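Local atomic coordinates of putative branched chain amino acid ABC transporter, periplasmic amino acid-binding protein (Brucella ovis, PDB entry 4XFK), a protein that probably serves as the periplasmic, amino-acid-binding component of an ABC transport system for leucine, isoleucine, valine, threonine and alanine. Residues A[150-155]-A[375-380]; A[162-167]-A[193-198]; A[199-204]-A[226-231]; A[262-267]-A[355-360]; A[307-312]-A[327-332]. The protein carries 1 engineered substitution. All coordinates share one frame; numbering follows the deposited sequence.

Contact 1: residues A[150-155]-A[375-380]. With ACT (acetate ion), chain C.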
# COMPACT_ATOMS: atom_id res chain seq x y z
N LYS A 150 5.11 -1.72 21.11
CA LYS A 150 5.95 -2.30 22.16
C LYS A 150 7.06 -1.35 22.60
O LYS A 150 7.28 -1.16 23.79
CB LYS A 150 6.53 -3.63 21.69
CG LYS A 150 7.41 -4.32 22.73
CD LYS A 150 7.87 -5.67 22.20
CE LYS A 150 8.71 -6.42 23.21
NZ LYS A 150 8.91 -7.84 22.78
N ASP A 151 7.74 -0.73 21.63
CA ASP A 151 8.83 0.20 21.93
C ASP A 151 8.33 1.41 22.73
O ASP A 151 9.05 1.97 23.56
CB ASP A 151 9.50 0.70 20.64
CG ASP A 151 10.27 -0.40 19.91
OD1 ASP A 151 10.48 -1.49 20.47
OD2 ASP A 151 10.69 -0.15 18.75
N LYS A 152 7.08 1.81 22.48
CA LYS A 152 6.49 2.98 23.12
C LYS A 152 5.87 2.62 24.47
O LYS A 152 5.58 3.49 25.28
CB LYS A 152 5.45 3.63 22.20
CG LYS A 152 4.87 4.94 22.72
CD LYS A 152 3.75 5.46 21.82
CE LYS A 152 2.98 6.58 22.50
NZ LYS A 152 3.85 7.70 22.95
N GLY A 153 5.68 1.33 24.71
CA GLY A 153 5.10 0.87 25.96
C GLY A 153 3.58 0.91 25.99
O GLY A 153 2.97 0.95 27.06
N ILE A 154 2.96 0.88 24.80
CA ILE A 154 1.51 0.96 24.70
C ILE A 154 0.87 -0.29 24.10
O ILE A 154 -0.29 -0.26 23.66
CB ILE A 154 1.05 2.21 23.90
CG1 ILE A 154 1.58 2.15 22.46
CG2 ILE A 154 1.51 3.47 24.61
CD1 ILE A 154 0.96 3.22 21.55
N LEU A 155 1.62 -1.38 24.08
CA LEU A 155 1.09 -2.68 23.66
C LEU A 155 0.77 -3.56 24.87
O LEU A 155 1.67 -4.06 25.55
CB LEU A 155 2.11 -3.39 22.77
CG LEU A 155 1.69 -4.72 22.16
CD1 LEU A 155 0.62 -4.52 21.09
CD2 LEU A 155 2.89 -5.46 21.59
N LEU A 375 0.11 11.42 14.59
CA LEU A 375 1.35 11.93 15.15
C LEU A 375 2.36 10.79 15.15
O LEU A 375 2.10 9.74 15.73
CB LEU A 375 1.11 12.40 16.59
CG LEU A 375 2.32 12.96 17.33
CD1 LEU A 375 2.61 14.37 16.87
CD2 LEU A 375 2.11 12.91 18.85
N PRO A 376 3.51 10.98 14.49
CA PRO A 376 4.52 9.91 14.44
C PRO A 376 5.22 9.74 15.79
O PRO A 376 5.50 10.74 16.45
CB PRO A 376 5.51 10.41 13.39
CG PRO A 376 5.41 11.90 13.46
CD PRO A 376 3.98 12.22 13.83
N PHE A 377 5.50 8.50 16.19
CA PHE A 377 6.26 8.27 17.42
C PHE A 377 7.44 7.31 17.29
O PHE A 377 8.25 7.20 18.21
CB PHE A 377 5.34 7.87 18.59
CG PHE A 377 4.63 6.56 18.40
CD1 PHE A 377 5.26 5.36 18.70
CD2 PHE A 377 3.31 6.53 17.96
CE1 PHE A 377 4.60 4.15 18.54
CE2 PHE A 377 2.65 5.33 17.80
CZ PHE A 377 3.29 4.14 18.11
N LYS A 378 7.53 6.61 16.16
CA LYS A 378 8.64 5.69 15.92
C LYS A 378 8.84 5.50 14.43
O LYS A 378 7.89 5.22 13.70
CB LYS A 378 8.38 4.32 16.58
CG LYS A 378 9.42 3.25 16.27
CD LYS A 378 10.78 3.61 16.83
CE LYS A 378 11.80 2.52 16.54
NZ LYS A 378 13.17 2.86 17.04
N THR A 379 10.08 5.65 13.97
CA THR A 379 10.40 5.35 12.58
C THR A 379 11.39 4.20 12.54
O THR A 379 12.44 4.25 13.19
CB THR A 379 11.01 6.55 11.85
OG1 THR A 379 10.03 7.58 11.74
CG2 THR A 379 11.48 6.15 10.46
N PHE A 380 11.04 3.16 11.80
CA PHE A 380 11.95 2.05 11.56
C PHE A 380 12.65 2.28 10.24
O PHE A 380 12.02 2.68 9.26
CB PHE A 380 11.18 0.73 11.52
CG PHE A 380 10.60 0.33 12.84
CD1 PHE A 380 11.41 -0.18 13.84
CD2 PHE A 380 9.24 0.44 13.08
CE1 PHE A 380 10.89 -0.55 15.07
CE2 PHE A 380 8.70 0.06 14.31
CZ PHE A 380 9.52 -0.44 15.31
C ACT C . 9.31 10.00 14.50
O ACT C . 9.61 9.90 15.71
OXT ACT C . 9.02 8.93 13.93
CH3 ACT C . 9.27 11.32 13.78
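D151 OD2 has two carbon neighbours on the strand facing it, K378 CE and F380 CZ, each 3.6 Å away, while the polar partner of this carboxylate is Q147, one turn earlier in the helix, which bonds OD1. The C-terminal end of helix 138-152 here meets strand 373-380 at a classic beta bulge, where F377 and K378 both face V356, so that two consecutive side chains are aimed at the helix end. K378 NZ stays 4.3 Å from D151 OD2, beyond a salt bridge, and its attraction is probably loose. The carboxylate plane of D151 lies 55° from that of the F380 ring. A lysine suits the bulge because its long methylene chain can also cover a ring: K378 CG sits over one face of F380.

K152 runs across F377 at about a right angle. In one of its two conformers CG is anti to the backbone N (chi1 -174°), and the chain, extended as far as CE, lays K152 CD 3.6 Å from the centroid of the F377 ring, a CH-pi contact over the face. In that conformer the ammonium group adds at most a weak, long cation-pi attraction and a weak ion pair with E358. G153, without a side chain, takes the positive phi of a Schellman motif just after the helix, and beyond it I154 CD1 reaches F377 CZ at 4.3 Å. Farther along the strand, T379 OG1 donates a 2.8 Å hydrogen bond to OXT of an acetate ion, probably taken up from the crystallisation liquor.

Contact 2: residues A[162-167]-A[193-198]. With ACT (acetate ion), chain B.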
# COMPACT_ATOMS: atom_id res chain seq x y z
N ILE A 162 -9.13 -8.92 13.81
CA ILE A 162 -10.33 -8.92 12.98
C ILE A 162 -9.96 -8.49 11.56
O ILE A 162 -9.39 -7.42 11.36
CB ILE A 162 -11.47 -8.05 13.58
CG1 ILE A 162 -12.72 -8.11 12.69
CG2 ILE A 162 -11.01 -6.61 13.83
CD1 ILE A 162 -13.98 -7.57 13.36
N ASN A 163 -10.26 -9.33 10.57
CA ASN A 163 -9.86 -9.08 9.19
C ASN A 163 -10.87 -9.59 8.18
O ASN A 163 -11.77 -10.37 8.51
CB ASN A 163 -8.48 -9.68 8.89
CG ASN A 163 -7.39 -9.08 9.75
OD1 ASN A 163 -6.91 -7.98 9.48
ND2 ASN A 163 -7.00 -9.78 10.80
N GLN A 164 -10.70 -9.12 6.95
CA GLN A 164 -11.52 -9.49 5.81
C GLN A 164 -11.12 -10.86 5.27
O GLN A 164 -9.94 -11.18 5.17
CB GLN A 164 -11.35 -8.44 4.71
CG GLN A 164 -11.80 -7.04 5.11
CD GLN A 164 -11.17 -5.95 4.27
OE1 GLN A 164 -11.86 -5.08 3.72
NE2 GLN A 164 -9.85 -5.98 4.19
N ASN A 165 -12.12 -11.67 4.91
CA ASN A 165 -11.84 -13.02 4.45
C ASN A 165 -11.48 -13.06 2.96
O ASN A 165 -12.29 -13.49 2.12
CB ASN A 165 -13.00 -13.96 4.77
CG ASN A 165 -12.55 -15.40 4.92
OD1 ASN A 165 -11.54 -15.80 4.35
ND2 ASN A 165 -13.30 -16.18 5.70
N TYR A 166 -10.28 -12.59 2.65
CA TYR A 166 -9.63 -12.79 1.36
C TYR A 166 -8.13 -12.80 1.61
O TYR A 166 -7.70 -12.68 2.76
CB TYR A 166 -10.05 -11.74 0.30
CG TYR A 166 -9.50 -10.33 0.43
CD1 TYR A 166 -9.90 -9.50 1.47
CD2 TYR A 166 -8.64 -9.81 -0.53
CE1 TYR A 166 -9.44 -8.19 1.57
CE2 TYR A 166 -8.17 -8.51 -0.45
CZ TYR A 166 -8.57 -7.70 0.60
OH TYR A 166 -8.12 -6.40 0.70
N SER A 167 -7.33 -12.94 0.55
CA SER A 167 -5.89 -13.17 0.71
C SER A 167 -5.24 -12.19 1.69
O SER A 167 -4.50 -12.59 2.59
CB SER A 167 -5.16 -13.15 -0.64
OG SER A 167 -5.32 -11.90 -1.26
N HIS A 193 -14.22 -11.99 8.41
CA HIS A 193 -15.59 -11.71 8.01
C HIS A 193 -15.71 -11.44 6.52
O HIS A 193 -14.71 -11.24 5.82
CB HIS A 193 -16.15 -10.54 8.83
CG HIS A 193 -15.36 -9.28 8.71
ND1 HIS A 193 -15.36 -8.50 7.58
CD2 HIS A 193 -14.53 -8.65 9.59
CE1 HIS A 193 -14.57 -7.45 7.76
NE2 HIS A 193 -14.05 -7.52 8.97
N GLU A 194 -16.94 -11.45 6.03
CA GLU A 194 -17.22 -11.17 4.64
C GLU A 194 -16.64 -9.81 4.25
O GLU A 194 -16.56 -8.90 5.07
CB GLU A 194 -18.73 -11.20 4.38
N VAL A 195 -16.25 -9.70 2.98
CA VAL A 195 -15.56 -8.52 2.50
C VAL A 195 -16.52 -7.48 1.94
O VAL A 195 -17.29 -7.77 1.02
CB VAL A 195 -14.52 -8.89 1.42
CG1 VAL A 195 -13.67 -7.68 1.06
CG2 VAL A 195 -13.65 -10.04 1.90
N ASN A 196 -16.47 -6.28 2.50
CA ASN A 196 -17.21 -5.13 1.97
C ASN A 196 -18.71 -5.38 1.82
O ASN A 196 -19.32 -5.01 0.81
CB ASN A 196 -16.60 -4.68 0.64
CG ASN A 196 -17.05 -3.28 0.24
OD1 ASN A 196 -17.21 -2.41 1.09
ND2 ASN A 196 -17.28 -3.08 -1.05
N LYS A 197 -19.32 -6.01 2.81
CA LYS A 197 -20.75 -6.26 2.78
C LYS A 197 -21.46 -5.90 4.08
O LYS A 197 -22.63 -5.52 4.06
CB LYS A 197 -21.04 -7.73 2.44
CG LYS A 197 -20.79 -8.10 0.98
CD LYS A 197 -21.65 -7.27 0.04
CE LYS A 197 -21.47 -7.68 -1.42
NZ LYS A 197 -22.05 -6.69 -2.37
N ILE A 198 -20.77 -6.03 5.20
CA ILE A 198 -21.39 -5.82 6.50
C ILE A 198 -21.69 -4.34 6.75
O ILE A 198 -20.79 -3.50 6.65
CB ILE A 198 -20.51 -6.38 7.61
CG1 ILE A 198 -20.42 -7.91 7.50
CG2 ILE A 198 -21.03 -5.94 8.97
CD1 ILE A 198 -19.20 -8.50 8.17
C ACT B . -5.10 -5.24 -0.30
O ACT B . -6.00 -5.97 -0.77
OXT ACT B . -3.95 -5.39 -0.78
CH3 ACT B . -5.39 -4.24 0.78
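With chi1 at 58°, H193 holds CG between its own N and carbonyl carbon, and this turns an imidazole whose CB points away from strand 158-164 back over that strand. One face of the ring then covers the N163 carbonyl oxygen, and I162 CG1 meets the ring edge at 3.6 Å from H193 CD2. Both ring nitrogens are used, which suits histidine to this place. H193 ND1 donates to E194 O at 2.8 Å, an almost straight bond (169°) lying in the ring plane. NE2 pairs with N220 ND2, and the rings of H193 and F201 meet edge-to-face. The rotation of the imidazole is thereby fixed.

Beneath the ring the main chains join: H193 N donates to N163 O at 2.9 Å, and N165 N donates to H193 O at 2.8 Å, so that Q164 and H193 form a parallel bridge with diverging side chains. Beyond it V195 packs its compact branch against the backbone of N165, the centre of an inverse gamma turn. V195 CG2 lies 3.7 Å from N165 O and 3.8 Å from Y166 CD1, crossing the tyrosine at about a right angle.

Y166 stands at the N-cap of helix 167-184. Y166 OH gives a 2.6 Å hydrogen bond to O of an acetate ion that S88 and E118 also hold, and W221 bonds to the same hydroxyl. Strand 158-164, helix 167-184 and parallel strand 186-193 make up a beta-alpha-beta crossover, whose strand ends here border a site consistent with the ligand cleft between the two lobes of a periplasmic binding protein.

Contact 3: residues A[199-204]-A[226-231]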
# COMPACT_ATOMS: atom_id res chain seq x y z
N GLN A 199 -22.94 -4.03 7.08
CA GLN A 199 -23.34 -2.64 7.28
C GLN A 199 -23.45 -2.27 8.75
O GLN A 199 -23.60 -1.10 9.09
CB GLN A 199 -24.67 -2.35 6.57
CG GLN A 199 -24.62 -2.57 5.07
CD GLN A 199 -23.49 -1.81 4.40
OE1 GLN A 199 -23.42 -0.58 4.48
NE2 GLN A 199 -22.60 -2.54 3.74
N ASP A 200 -23.39 -3.28 9.61
CA ASP A 200 -23.51 -3.07 11.04
C ASP A 200 -22.50 -3.94 11.77
O ASP A 200 -22.66 -5.16 11.88
CB ASP A 200 -24.93 -3.42 11.51
CG ASP A 200 -25.18 -3.02 12.96
OD1 ASP A 200 -24.21 -2.76 13.70
OD2 ASP A 200 -26.36 -2.98 13.36
N PHE A 201 -21.45 -3.31 12.27
CA PHE A 201 -20.39 -4.04 12.94
C PHE A 201 -20.60 -4.19 14.44
O PHE A 201 -19.73 -4.70 15.14
CB PHE A 201 -19.03 -3.39 12.65
CG PHE A 201 -18.43 -3.81 11.34
CD1 PHE A 201 -17.63 -4.95 11.26
CD2 PHE A 201 -18.69 -3.10 10.17
CE1 PHE A 201 -17.08 -5.35 10.05
CE2 PHE A 201 -18.15 -3.49 8.97
CZ PHE A 201 -17.34 -4.62 8.91
N SER A 202 -21.76 -3.75 14.94
CA SER A 202 -22.04 -3.89 16.37
C SER A 202 -21.80 -5.29 16.96
O SER A 202 -21.22 -5.41 18.04
CB SER A 202 -23.45 -3.38 16.72
OG SER A 202 -23.53 -1.99 16.47
N PRO A 203 -22.25 -6.37 16.27
CA PRO A 203 -22.02 -7.69 16.89
C PRO A 203 -20.54 -8.06 16.97
O PRO A 203 -20.12 -8.81 17.86
CB PRO A 203 -22.74 -8.65 15.93
CG PRO A 203 -23.70 -7.81 15.19
CD PRO A 203 -23.10 -6.46 15.08
N TYR A 204 -19.74 -7.54 16.04
CA TYR A 204 -18.30 -7.79 16.06
C TYR A 204 -17.63 -7.01 17.18
O TYR A 204 -16.73 -7.52 17.86
CB TYR A 204 -17.69 -7.47 14.69
CG TYR A 204 -18.20 -8.39 13.62
CD1 TYR A 204 -17.58 -9.62 13.39
CD2 TYR A 204 -19.33 -8.07 12.87
CE1 TYR A 204 -18.05 -10.48 12.42
CE2 TYR A 204 -19.81 -8.94 11.90
CZ TYR A 204 -19.17 -10.14 11.69
OH TYR A 204 -19.65 -11.00 10.73
N LEU A 226 -14.20 1.84 8.14
CA LEU A 226 -15.03 3.01 8.45
C LEU A 226 -16.21 2.66 9.36
O LEU A 226 -16.46 3.34 10.36
CB LEU A 226 -15.54 3.67 7.15
CG LEU A 226 -14.50 4.33 6.24
CD1 LEU A 226 -15.05 4.54 4.83
CD2 LEU A 226 -14.05 5.66 6.83
N LEU A 227 -16.93 1.60 9.02
CA LEU A 227 -18.13 1.24 9.77
C LEU A 227 -17.78 0.49 11.05
O LEU A 227 -18.54 0.52 12.02
CB LEU A 227 -19.10 0.43 8.91
CG LEU A 227 -19.66 1.16 7.69
CD1 LEU A 227 -20.63 0.26 6.93
CD2 LEU A 227 -20.30 2.51 8.07
N LEU A 228 -16.64 -0.18 11.05
CA LEU A 228 -16.13 -0.82 12.25
C LEU A 228 -15.78 0.25 13.30
O LEU A 228 -16.13 0.12 14.48
CB LEU A 228 -14.91 -1.68 11.92
CG LEU A 228 -14.21 -2.37 13.09
CD1 LEU A 228 -15.17 -3.21 13.94
CD2 LEU A 228 -13.04 -3.23 12.57
N MET A 229 -15.10 1.32 12.86
CA MET A 229 -14.78 2.43 13.75
C MET A 229 -16.04 3.09 14.29
O MET A 229 -16.13 3.43 15.47
CB MET A 229 -13.92 3.48 13.03
CG MET A 229 -12.52 3.01 12.67
SD MET A 229 -11.59 2.32 14.06
CE MET A 229 -11.30 3.80 15.05
N LYS A 230 -17.03 3.28 13.42
CA LYS A 230 -18.29 3.88 13.85
C LYS A 230 -18.98 3.05 14.93
O LYS A 230 -19.47 3.58 15.93
CB LYS A 230 -19.22 4.08 12.65
CG LYS A 230 -20.51 4.79 13.00
CD LYS A 230 -21.29 5.17 11.76
CE LYS A 230 -22.58 5.87 12.13
NZ LYS A 230 -23.24 6.44 10.94
N ALA A 231 -19.03 1.73 14.73
CA ALA A 231 -19.63 0.83 15.71
C ALA A 231 -18.84 0.84 17.01
O ALA A 231 -19.42 0.83 18.10
CB ALA A 231 -19.72 -0.58 15.15
O HOH W 1 -21.16 -0.41 11.92
O HOH W 2 -21.69 -0.62 18.42
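F201 lies across the helix of 226-231 with one ring face toward L228, whose CB stands 4.2 Å above the ring plane and toward its rim. Both leucines cross the phenylalanine at about a right angle but touch different parts of it: L227 CB reaches F201 CD2 at 3.8 Å, obliquely to the ring, whereas L228 CD1 lies 4.0 Å from F201 CD1. With CG of L228 anti to its backbone N, chi1 177° sets that methyl beside F201 CD1 and CB, at the root of the ring. There a small residue is needed as well, and A231 supplies it, A231 CB packing 3.8 Å from F201 CB and close to the start of S202. L228 and A231 also touch V205 of helix 202-210, so the two helices continue their contact beyond F201.

The polar rim is organised by D200. D200 OD1 accepts from S202 OG on the syn side and from S202 N at 2.9 Å on the anti side, tilted 29° out of the carboxylate plane, the latter forming an Asx turn at the start of helix 202-210. One water links F201 N to L227 O, and another donates to S202 OG and to A231 O.

No direct hydrogen bond joins the two segments. Apolar side chains close the middle, two waters bridge backbone and hydroxyl groups at the rim, and the aspartate at the helix start would probably be stabilised by the amide dipoles there.

Contact 4: residues A[262-267]-A[355-360]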
# COMPACT_ATOMS: atom_id res chain seq x y z
N HIS A 262 -5.58 5.47 18.80
CA HIS A 262 -5.49 4.41 17.80
C HIS A 262 -4.21 4.55 17.00
O HIS A 262 -3.63 5.64 16.93
CB HIS A 262 -6.73 4.38 16.92
CG HIS A 262 -7.99 4.20 17.70
ND1 HIS A 262 -8.43 2.96 18.12
CD2 HIS A 262 -8.88 5.10 18.18
CE1 HIS A 262 -9.54 3.11 18.81
NE2 HIS A 262 -9.83 4.40 18.87
N ILE A 263 -3.78 3.45 16.39
CA ILE A 263 -2.43 3.36 15.84
C ILE A 263 -2.44 2.88 14.39
O ILE A 263 -3.26 2.05 14.00
CB ILE A 263 -1.58 2.36 16.69
CG1 ILE A 263 -1.69 2.66 18.19
CG2 ILE A 263 -0.12 2.35 16.26
CD1 ILE A 263 -1.09 3.99 18.60
N VAL A 264 -1.51 3.41 13.61
CA VAL A 264 -1.30 2.94 12.24
C VAL A 264 0.20 2.95 11.96
O VAL A 264 0.94 3.74 12.54
CB VAL A 264 -2.06 3.84 11.22
CG1 VAL A 264 -1.43 5.23 11.12
CG2 VAL A 264 -2.17 3.18 9.84
N SER A 265 0.66 2.03 11.11
CA SER A 265 2.03 2.06 10.61
C SER A 265 1.98 2.21 9.10
O SER A 265 1.31 1.42 8.42
CB SER A 265 2.77 0.77 10.99
OG SER A 265 4.10 0.84 10.52
N THR A 266 2.66 3.23 8.58
CA THR A 266 2.63 3.53 7.14
C THR A 266 4.01 4.02 6.68
O THR A 266 4.87 4.30 7.51
CB THR A 266 1.61 4.64 6.79
OG1 THR A 266 2.20 5.91 7.04
CG2 THR A 266 0.29 4.49 7.53
N PRO A 267 4.22 4.12 5.35
CA PRO A 267 5.52 4.61 4.88
C PRO A 267 5.75 6.12 5.05
O PRO A 267 6.78 6.61 4.59
CB PRO A 267 5.49 4.28 3.38
CG PRO A 267 4.42 3.26 3.21
CD PRO A 267 3.41 3.56 4.25
N VAL A 355 6.76 4.32 9.51
CA VAL A 355 6.50 5.24 10.60
C VAL A 355 5.26 4.81 11.34
O VAL A 355 4.18 4.71 10.75
CB VAL A 355 6.27 6.66 10.06
CG1 VAL A 355 6.21 7.67 11.20
CG2 VAL A 355 7.36 7.02 9.10
N VAL A 356 5.40 4.56 12.63
CA VAL A 356 4.27 4.19 13.47
C VAL A 356 3.72 5.46 14.12
O VAL A 356 4.48 6.28 14.63
CB VAL A 356 4.63 3.12 14.51
CG1 VAL A 356 3.37 2.52 15.08
CG2 VAL A 356 5.48 2.03 13.84
N GLN A 357 2.40 5.60 14.08
CA GLN A 357 1.72 6.87 14.36
C GLN A 357 0.51 6.66 15.26
O GLN A 357 -0.18 5.63 15.16
CB GLN A 357 1.24 7.50 13.05
CG GLN A 357 2.36 7.79 12.05
CD GLN A 357 1.87 7.79 10.62
OE1 GLN A 357 1.08 8.65 10.22
NE2 GLN A 357 2.33 6.83 9.83
N GLU A 358 0.24 7.64 16.12
CA GLU A 358 -0.91 7.59 17.02
C GLU A 358 -1.87 8.73 16.72
O GLU A 358 -1.45 9.81 16.32
CB GLU A 358 -0.45 7.67 18.47
CG GLU A 358 0.27 8.98 18.82
CD GLU A 358 0.72 9.03 20.26
OE1 GLU A 358 -0.14 9.09 21.15
OE2 GLU A 358 1.95 9.01 20.49
N VAL A 359 -3.16 8.49 16.91
CA VAL A 359 -4.14 9.56 16.74
C VAL A 359 -4.08 10.48 17.97
O VAL A 359 -4.24 10.02 19.10
CB VAL A 359 -5.56 9.01 16.56
CG1 VAL A 359 -6.56 10.14 16.39
CG2 VAL A 359 -5.59 8.06 15.35
N SER A 360 -3.83 11.77 17.73
CA SER A 360 -3.50 12.70 18.80
C SER A 360 -3.85 14.13 18.39
O SER A 360 -3.74 14.49 17.22
CB SER A 360 -2.01 12.62 19.12
OG SER A 360 -1.62 13.64 20.03
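Strands 263-266 and 355-360 run antiparallel, their axes 153° apart and 4.7 Å at closest, with V264-Q357 and T266-V355 as hydrogen-bonded pairs and I263-E358 and S265-V356 as non-hydrogen-bonded ones. On the face of V264, T266, V355 and Q357, Q357 carries the polar contacts. Its CG lies anti to the carbonyl carbon (chi1 -59°), and its amide runs back along the strands. Q357 NE2 donates to T266 OG1 at 2.9 Å and to V355 O at 3.0 Å, both within the amide plane. V355 O thus takes two donors, T266 N and Q357 NE2, from opposite faces of its carbonyl plane. N269 holds OE1, so the buried amide is used at both ends.

On the face of I263, S265, V356 and E358, I263 CG2 packs 3.7 Å from V356 CG1, while I263 CD1 lies over E358 CB. S265 sets its OG 3.8 Å from V356 CG2 and bonds T144 of helix 138-152 through the same oxygen; the small serine lets that helix lie close. Strand 263-266 pairs in parallel with 240-243 on its other side, so this is where a parallel alpha/beta sheet continues into antiparallel strands, within a lobe of the periplasmic binding protein fold.

Contact 5: residues A[307-312]-A[327-332]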
# COMPACT_ATOMS: atom_id res chain seq x y z
N GLY A 307 10.90 6.46 -11.59
CA GLY A 307 11.44 7.57 -12.36
C GLY A 307 12.96 7.60 -12.33
O GLY A 307 13.61 7.94 -13.33
N GLU A 308 13.53 7.24 -11.19
CA GLU A 308 14.98 7.16 -11.08
C GLU A 308 15.53 6.05 -11.99
O GLU A 308 16.53 6.25 -12.67
CB GLU A 308 15.39 6.94 -9.62
CG GLU A 308 16.85 6.61 -9.41
CD GLU A 308 17.79 7.77 -9.67
OE1 GLU A 308 17.31 8.92 -9.82
OE2 GLU A 308 19.02 7.53 -9.73
N ALA A 309 14.85 4.91 -12.00
CA ALA A 309 15.21 3.82 -12.91
C ALA A 309 15.20 4.29 -14.37
O ALA A 309 16.13 3.99 -15.13
CB ALA A 309 14.25 2.66 -12.74
N LEU A 310 14.17 5.04 -14.76
CA LEU A 310 14.08 5.51 -16.13
C LEU A 310 15.27 6.39 -16.51
O LEU A 310 15.76 6.32 -17.63
CB LEU A 310 12.77 6.28 -16.35
CG LEU A 310 11.47 5.47 -16.36
CD1 LEU A 310 10.27 6.38 -16.63
CD2 LEU A 310 11.52 4.32 -17.37
N LYS A 311 15.74 7.19 -15.55
CA LYS A 311 16.90 8.05 -15.80
C LYS A 311 18.16 7.23 -16.06
O LYS A 311 19.10 7.72 -16.68
CB LYS A 311 17.16 8.97 -14.60
CG LYS A 311 16.07 9.98 -14.33
CD LYS A 311 16.41 10.85 -13.13
CE LYS A 311 15.27 11.78 -12.80
NZ LYS A 311 15.60 12.64 -11.63
N ASN A 312 18.18 5.99 -15.56
CA ASN A 312 19.39 5.17 -15.61
C ASN A 312 19.40 4.17 -16.75
O ASN A 312 20.39 3.47 -16.96
CB ASN A 312 19.60 4.45 -14.27
CG ASN A 312 19.80 5.42 -13.13
OD1 ASN A 312 20.22 6.56 -13.34
ND2 ASN A 312 19.48 4.98 -11.92
N LEU A 327 15.66 -4.10 -14.85
CA LEU A 327 17.00 -4.14 -14.26
C LEU A 327 17.34 -2.79 -13.64
O LEU A 327 17.94 -2.73 -12.57
CB LEU A 327 18.04 -4.55 -15.30
CG LEU A 327 17.89 -5.97 -15.83
CD1 LEU A 327 18.78 -6.17 -17.06
CD2 LEU A 327 18.22 -7.00 -14.76
N ALA A 328 16.96 -1.70 -14.30
CA ALA A 328 17.22 -0.38 -13.75
C ALA A 328 16.46 -0.17 -12.43
O ALA A 328 16.99 0.46 -11.51
CB ALA A 328 16.88 0.71 -14.75
N ILE A 329 15.25 -0.72 -12.30
CA ILE A 329 14.52 -0.60 -11.04
C ILE A 329 15.27 -1.35 -9.94
O ILE A 329 15.46 -0.84 -8.85
CB ILE A 329 13.08 -1.13 -11.14
CG1 ILE A 329 12.26 -0.32 -12.15
CG2 ILE A 329 12.40 -1.05 -9.76
CD1 ILE A 329 10.93 -0.97 -12.50
N GLU A 330 15.73 -2.57 -10.25
CA GLU A 330 16.52 -3.34 -9.29
C GLU A 330 17.73 -2.57 -8.80
O GLU A 330 18.11 -2.68 -7.62
CB GLU A 330 17.00 -4.65 -9.92
CG GLU A 330 15.90 -5.66 -10.18
CD GLU A 330 16.45 -7.00 -10.63
OE1 GLU A 330 17.54 -7.03 -11.23
OE2 GLU A 330 15.80 -8.03 -10.37
N ASN A 331 18.36 -1.82 -9.70
CA ASN A 331 19.62 -1.14 -9.40
C ASN A 331 19.44 0.27 -8.83
O ASN A 331 20.41 0.89 -8.42
CB ASN A 331 20.47 -1.03 -10.67
CG ASN A 331 20.83 -2.37 -11.27
OD1 ASN A 331 20.87 -3.38 -10.58
ND2 ASN A 331 21.11 -2.38 -12.56
N ALA A 332 18.21 0.77 -8.83
CA ALA A 332 17.96 2.17 -8.50
C ALA A 332 17.79 2.43 -7.02
O ALA A 332 17.31 1.58 -6.27
CB ALA A 332 16.73 2.66 -9.25
O HOH W 3 19.19 2.05 -11.96
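A309 CB is met by three side chains of 327-332: A328 CB at 3.8 Å, I329 CG1 at 3.6 Å and A332 CB at 4.3 Å. A328 answers by resting its methyl group, CB, 3.4 Å from A309 O. A309 CA and A328 CA are 4.7 Å apart, a spacing that small side chains on both helices permit. A332 CB also touches E308 CG at 4.0 Å, so the methylene part of the glutamate extends the apolar patch.

Just outside this core, N312 ND2 donates to a water at 2.9 Å, and the water in turn donates to A328 O, giving a bridge between segments that share no direct hydrogen bond. The same amide nitrogen makes a weak bond to E308 OE2. That carboxylate lies beside N312 because the E308 chain starts anti to its backbone N (chi1 170°) and then bends at CG.

Here helices 296-312 and 322-331 pack against each other through an alanine-lined seam, next to the parallel sheet that ends at strand 131-133. I329 reaches F132 of that strand as well as F306 of helix 296-312, and its branched side chain is shared between the helix and the sheet. A332, the first residue beyond helix 322-331, is positioned by a bond from its N to I329 O and rests against L305. On the side of the helix turned away from A309, E330 uses OE2 for both a salt bridge with R397 and a hydrogen bond with H348.

Contacts 1 to 4 all belong to the lobe built round the mixed sheet, while contact 5 sits beside the other, five-stranded parallel sheet, its centre about 44 Å from that of contact 3. Contacts 1 and 4 are neighbours, with centres about 8 Å apart, where strands 373-380 and 350-360 pair through backbone bonds. Contacts 2 and 3, with centres about 12 Å apart, follow one another along the chain, I198 packing against Y204 and L227. M229 against H262 links contacts 3 and 4. Between the strands of contact 4 the chain runs through contact 5 by the other sheet before 350-360 and 373-380 complete the first, as in two-lobed binding proteins whose chain crosses between lobes.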